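Local coordinates for GTPase activator-like protein (Chaetomium thermophilum, PDB 5HIU), which is the fungal counterpart of TSC2, probably a GTPase activator as a full-length protein, and is represented here by its helical N-terminal part, at residues V40-P54 against A80-P92. Residues are numbered along the deposited sequence; the frame is centred on the assembly and turned at random.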
loop_
_atom_site.group_PDB
_atom_site.type_symbol
_atom_site.label_atom_id
_atom_site.label_comp_id
_atom_site.label_asym_id
_atom_site.label_seq_id
_atom_site.Cartn_x
_atom_site.Cartn_y
_atom_site.Cartn_z
ATOM N N VAL A 40 28.160 32.283 4.894
ATOM C CA VAL A 40 27.667 31.245 5.777
ATOM C C VAL A 40 27.121 31.862 7.066
ATOM O O VAL A 40 26.015 31.551 7.518
ATOM C CB VAL A 40 28.767 30.207 6.078
ATOM C CG1 VAL A 40 28.320 29.236 7.162
ATOM C CG2 VAL A 40 29.102 29.434 4.808
ATOM N N LEU A 41 27.894 32.755 7.648
ATOM C CA LEU A 41 27.485 33.423 8.880
ATOM C C LEU A 41 26.245 34.310 8.653
ATOM O O LEU A 41 25.365 34.384 9.498
ATOM C CB LEU A 41 28.650 34.254 9.434
ATOM C CG LEU A 41 28.396 34.953 10.758
ATOM C CD1 LEU A 41 28.322 33.923 11.861
ATOM C CD2 LEU A 41 29.478 35.989 11.045
ATOM N N ALA A 42 26.200 34.989 7.512
ATOM C CA ALA A 42 25.059 35.829 7.154
ATOM C C ALA A 42 23.813 34.966 7.020
ATOM O O ALA A 42 22.746 35.275 7.578
ATOM C CB ALA A 42 25.335 36.552 5.849
ATOM N N ALA A 43 23.979 33.872 6.284
ATOM C CA ALA A 43 22.949 32.884 6.135
ATOM C C ALA A 43 22.366 32.517 7.487
ATOM O O ALA A 43 21.144 32.449 7.648
ATOM C CB ALA A 43 23.507 31.649 5.442
ATOM N N ASN A 44 23.237 32.267 8.455
ATOM C CA ASN A 44 22.785 31.813 9.762
ATOM C C ASN A 44 22.029 32.911 10.504
ATOM O O ASN A 44 21.052 32.643 11.194
ATOM C CB ASN A 44 23.968 31.327 10.619
ATOM C CG ASN A 44 24.311 29.873 10.380
ATOM O OD1 ASN A 44 23.764 28.983 11.024
ATOM N ND2 ASN A 44 25.231 29.624 9.474
ATOM N N LYS A 45 22.498 34.148 10.372
ATOM C CA LYS A 45 21.864 35.275 11.046
ATOM C C LYS A 45 20.518 35.608 10.424
ATOM O O LYS A 45 19.515 35.708 11.122
ATOM C CB LYS A 45 22.762 36.493 10.987
ATOM C CG LYS A 45 23.963 36.365 11.898
ATOM C CD LYS A 45 24.963 37.456 11.636
ATOM C CE LYS A 45 26.081 37.444 12.656
ATOM N NZ LYS A 45 27.045 38.506 12.262
ATOM N N LEU A 46 20.502 35.780 9.106
ATOM C CA LEU A 46 19.248 35.896 8.366
ATOM C C LEU A 46 18.265 34.794 8.715
ATOM O O LEU A 46 17.081 35.041 8.879
ATOM C CB LEU A 46 19.507 35.839 6.870
ATOM C CG LEU A 46 19.928 37.178 6.327
ATOM C CD1 LEU A 46 20.588 37.012 4.967
ATOM C CD2 LEU A 46 18.715 38.085 6.265
ATOM N N ARG A 47 18.736 33.570 8.832
ATOM C CA ARG A 47 17.803 32.523 9.172
ATOM C C ARG A 47 17.106 32.883 10.464
ATOM O O ARG A 47 15.939 32.569 10.639
ATOM C CB ARG A 47 18.476 31.173 9.286
ATOM C CG ARG A 47 17.482 30.058 9.422
ATOM C CD ARG A 47 18.167 28.719 9.544
ATOM N NE ARG A 47 18.662 28.446 10.893
ATOM C CZ ARG A 47 19.912 28.647 11.310
ATOM N NH1 ARG A 47 20.834 29.136 10.491
ATOM N NH2 ARG A 47 20.249 28.344 12.557
ATOM N N PHE A 48 17.825 33.544 11.362
ATOM C CA PHE A 48 17.240 34.060 12.600
ATOM C C PHE A 48 16.328 35.260 12.328
ATOM O O PHE A 48 15.226 35.338 12.864
ATOM C CB PHE A 48 18.346 34.422 13.615
ATOM C CG PHE A 48 18.689 33.297 14.539
ATOM C CD1 PHE A 48 19.209 32.114 14.039
ATOM C CD2 PHE A 48 18.461 33.402 15.900
ATOM C CE1 PHE A 48 19.504 31.053 14.876
ATOM C CE2 PHE A 48 18.751 32.346 16.743
ATOM C CZ PHE A 48 19.266 31.167 16.229
ATOM N N ALA A 49 16.800 36.182 11.492
ATOM C CA ALA A 49 16.057 37.391 11.119
ATOM C C ALA A 49 14.717 37.084 10.475
ATOM O O ALA A 49 13.680 37.623 10.870
ATOM C CB ALA A 49 16.886 38.224 10.161
ATOM N N VAL A 50 14.756 36.220 9.471
ATOM C CA VAL A 50 13.557 35.772 8.783
ATOM C C VAL A 50 12.589 35.198 9.807
ATOM O O VAL A 50 11.416 35.563 9.804
ATOM C CB VAL A 50 13.898 34.753 7.670
ATOM C CG1 VAL A 50 12.659 34.031 7.167
ATOM C CG2 VAL A 50 14.621 35.452 6.521
ATOM N N VAL A 51 13.079 34.343 10.703
ATOM C CA VAL A 51 12.232 33.768 11.757
ATOM C C VAL A 51 11.511 34.890 12.533
ATOM O O VAL A 51 10.341 34.748 12.914
ATOM C CB VAL A 51 13.046 32.852 12.724
ATOM C CG1 VAL A 51 12.286 32.560 14.014
ATOM C CG2 VAL A 51 13.414 31.543 12.048
ATOM N N ASP A 52 12.207 36.004 12.742
ATOM C CA ASP A 52 11.669 37.117 13.526
ATOM C C ASP A 52 10.879 38.148 12.705
ATOM O O ASP A 52 10.314 39.097 13.260
ATOM C CB ASP A 52 12.812 37.794 14.292
ATOM C CG ASP A 52 13.393 36.898 15.367
ATOM O OD1 ASP A 52 13.335 35.655 15.224
ATOM O OD2 ASP A 52 13.898 37.431 16.368
ATOM N N PHE A 53 10.849 37.959 11.388
ATOM C CA PHE A 53 10.091 38.814 10.489
ATOM C C PHE A 53 9.574 37.958 9.342
ATOM O O PHE A 53 10.037 38.069 8.214
ATOM C CB PHE A 53 10.976 39.939 9.953
ATOM C CG PHE A 53 11.397 40.943 10.993
ATOM C CD1 PHE A 53 10.591 42.037 11.295
ATOM C CD2 PHE A 53 12.614 40.810 11.658
ATOM C CE1 PHE A 53 10.984 42.969 12.242
ATOM C CE2 PHE A 53 13.012 41.740 12.608
ATOM C CZ PHE A 53 12.196 42.819 12.899
ATOM N N PRO A 54 8.629 37.064 9.637
ATOM C CA PRO A 54 8.054 36.221 8.587
ATOM C C PRO A 54 7.311 37.011 7.516
ATOM O O PRO A 54 7.441 36.709 6.339
ATOM C CB PRO A 54 7.086 35.323 9.348
ATOM C CG PRO A 54 7.576 35.331 10.756
ATOM C CD PRO A 54 8.136 36.697 10.973
ATOM N N ALA A 80 23.778 25.472 6.006
ATOM C CA ALA A 80 23.301 26.754 6.541
ATOM C C ALA A 80 22.386 27.480 5.539
ATOM O O ALA A 80 21.525 28.262 5.930
ATOM C CB ALA A 80 24.475 27.645 6.943
ATOM N N SER A 81 22.592 27.213 4.253
ATOM C CA SER A 81 21.751 27.766 3.198
ATOM C C SER A 81 20.394 27.067 3.127
ATOM O O SER A 81 19.364 27.718 2.995
ATOM C CB SER A 81 22.489 27.671 1.855
ATOM O OG SER A 81 21.772 28.294 0.802
ATOM N N TRP A 82 20.393 25.741 3.199
ATOM C CA TRP A 82 19.147 24.974 3.195
ATOM C C TRP A 82 18.230 25.413 4.301
ATOM O O TRP A 82 17.028 25.517 4.132
ATOM C CB TRP A 82 19.412 23.499 3.413
ATOM C CG TRP A 82 19.747 22.752 2.227
ATOM C CD1 TRP A 82 20.907 22.103 1.987
ATOM C CD2 TRP A 82 18.915 22.519 1.114
ATOM N NE1 TRP A 82 20.860 21.476 0.778
ATOM C CE2 TRP A 82 19.641 21.721 0.213
ATOM C CE3 TRP A 82 17.628 22.921 0.769
ATOM C CZ2 TRP A 82 19.121 21.308 -1.007
ATOM C CZ3 TRP A 82 17.112 22.513 -0.447
ATOM C CH2 TRP A 82 17.861 21.715 -1.319
ATOM N N GLU A 83 18.814 25.651 5.452
ATOM C CA GLU A 83 18.043 26.060 6.606
ATOM C C GLU A 83 17.448 27.434 6.434
ATOM O O GLU A 83 16.372 27.727 6.965
ATOM C CB GLU A 83 18.913 26.002 7.835
ATOM C CG GLU A 83 19.367 24.584 8.079
ATOM C CD GLU A 83 20.217 24.452 9.295
ATOM O OE1 GLU A 83 21.171 25.261 9.452
ATOM O OE2 GLU A 83 19.912 23.508 10.058
ATOM N N LEU A 84 18.145 28.272 5.680
ATOM C CA LEU A 84 17.682 29.606 5.419
ATOM C C LEU A 84 16.576 29.534 4.383
ATOM O O LEU A 84 15.600 30.282 4.473
ATOM C CB LEU A 84 18.836 30.476 4.938
ATOM C CG LEU A 84 18.488 31.798 4.257
ATOM C CD1 LEU A 84 17.924 32.783 5.269
ATOM C CD2 LEU A 84 19.726 32.357 3.579
ATOM N N LEU A 85 16.741 28.646 3.396
ATOM C CA LEU A 85 15.761 28.499 2.313
ATOM C C LEU A 85 14.457 27.896 2.852
ATOM O O LEU A 85 13.357 28.290 2.468
ATOM C CB LEU A 85 16.330 27.645 1.174
ATOM C CG LEU A 85 17.502 28.211 0.355
ATOM C CD1 LEU A 85 17.891 27.240 -0.755
ATOM C CD2 LEU A 85 17.206 29.576 -0.260
ATOM N N ILE A 86 14.607 26.953 3.758
ATOM C CA ILE A 86 13.488 26.304 4.409
ATOM C C ILE A 86 12.632 27.323 5.138
ATOM O O ILE A 86 11.397 27.287 5.051
ATOM C CB ILE A 86 14.010 25.222 5.374
ATOM C CG1 ILE A 86 14.310 23.967 4.579
ATOM C CG2 ILE A 86 13.008 24.907 6.466
ATOM C CD1 ILE A 86 15.294 23.065 5.246
ATOM N N GLU A 87 13.277 28.238 5.849
ATOM C CA GLU A 87 12.527 29.290 6.525
ATOM C C GLU A 87 11.885 30.219 5.521
ATOM O O GLU A 87 10.788 30.692 5.763
ATOM C CB GLU A 87 13.396 30.078 7.516
ATOM C CG GLU A 87 13.766 29.297 8.765
ATOM C CD GLU A 87 12.557 28.682 9.451
ATOM O OE1 GLU A 87 11.780 29.442 10.060
ATOM O OE2 GLU A 87 12.377 27.439 9.379
ATOM N N CYS A 88 12.552 30.467 4.393
ATOM C CA CYS A 88 12.016 31.363 3.370
ATOM C C CYS A 88 10.743 30.832 2.699
ATOM O O CYS A 88 9.786 31.571 2.514
ATOM C CB CYS A 88 13.080 31.690 2.318
ATOM S SG CYS A 88 14.421 32.724 2.959
ATOM N N VAL A 89 10.716 29.559 2.333
ATOM C CA VAL A 89 9.552 29.039 1.626
ATOM C C VAL A 89 8.281 29.147 2.456
ATOM O O VAL A 89 7.211 29.204 1.894
ATOM C CB VAL A 89 9.735 27.594 1.142
ATOM C CG1 VAL A 89 10.800 27.537 0.066
ATOM C CG2 VAL A 89 10.077 26.649 2.287
ATOM N N LYS A 90 8.404 29.190 3.782
ATOM C CA LYS A 90 7.253 29.327 4.686
ATOM C C LYS A 90 6.486 30.628 4.460
ATOM O O LYS A 90 5.274 30.664 4.624
ATOM C CB LYS A 90 7.694 29.197 6.150
ATOM C CG LYS A 90 8.106 27.780 6.522
ATOM C CD LYS A 90 8.975 27.707 7.767
ATOM C CE LYS A 90 9.366 26.254 8.033
ATOM N NZ LYS A 90 10.147 25.985 9.279
ATOM N N TYR A 91 7.188 31.675 4.056
ATOM C CA TYR A 91 6.583 32.965 3.710
ATOM C C TYR A 91 5.247 32.774 2.996
ATOM O O TYR A 91 5.191 32.099 1.967
ATOM C CB TYR A 91 7.540 33.729 2.805
ATOM C CG TYR A 91 7.124 35.116 2.390
ATOM C CD1 TYR A 91 7.205 36.182 3.275
ATOM C CD2 TYR A 91 6.712 35.379 1.085
ATOM C CE1 TYR A 91 6.854 37.464 2.889
ATOM C CE2 TYR A 91 6.361 36.657 0.688
ATOM C CZ TYR A 91 6.441 37.696 1.597
ATOM O OH TYR A 91 6.098 38.966 1.206
ATOM N N PRO A 92 4.171 33.377 3.535
ATOM C CA PRO A 92 2.842 33.064 3.036
ATOM C C PRO A 92 2.559 33.657 1.667
ATOM O O PRO A 92 2.211 32.917 0.744
ATOM C CB PRO A 92 1.906 33.665 4.092
ATOM C CG PRO A 92 2.704 34.699 4.796
ATOM C CD PRO A 92 4.157 34.492 4.497
#
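Arg47 lies across helix 75-89 at Glu83. Its CD sits 3.3 Å from Glu83 CB, and its CG meets Glu87 CG. The chain leaves with CG anti to the backbone N (chi1 -171°) and bends at chi3, which turns one guanidinium face to Glu83 OE1, with the guanidinium and carboxylate planes 31° apart. Glu83 OE1 stands over the centre of that face, 4.0 Å from Arg47 NH1. The oxygen is well off the guanidinium plane, so the pair is probably held by charge and not by a hydrogen bond. Phe48 CD1 lies off-centre over the opposite face. In its own plane Arg47 NH1 gives a hydrogen bond to Asn44 OD1, which helps fix the turn of the group, though NH1 stands above the plane of the Asn44 carbonyl. Asn44 ND2 in turn bonds to Val40 O and rests 3.3 Å from Ala80 CB.

Deeper in, Leu84 reaches across the interface. Its CD1 packs 3.8 Å from Leu46 CB and also touches Val50 CG2, while CD2 faces Ala43 CB. Ile61 and Ala65 of helix 59-65 also touch Leu84, and Leu27 and Leu31 of helix 22-33 touch Leu46. Further along, Val50 CG1 packs on Glu87 CB. Val51 CG2 lies against the Glu87 carboxylate, whose OE2 forms a salt bridge with Lys90 NZ. At the far end Pro54 O meets the Tyr91 ring edge in plane.

No hydrogen bond joins the two segments. The axes of 40-52 and 80-89 run in the same general direction, 26° apart, and come within 8.6 Å. Such side-by-side packing of two co-directional helices, with helix 59-65 between them in the chain, is typical of an alpha-solenoid, here near its N-terminal end.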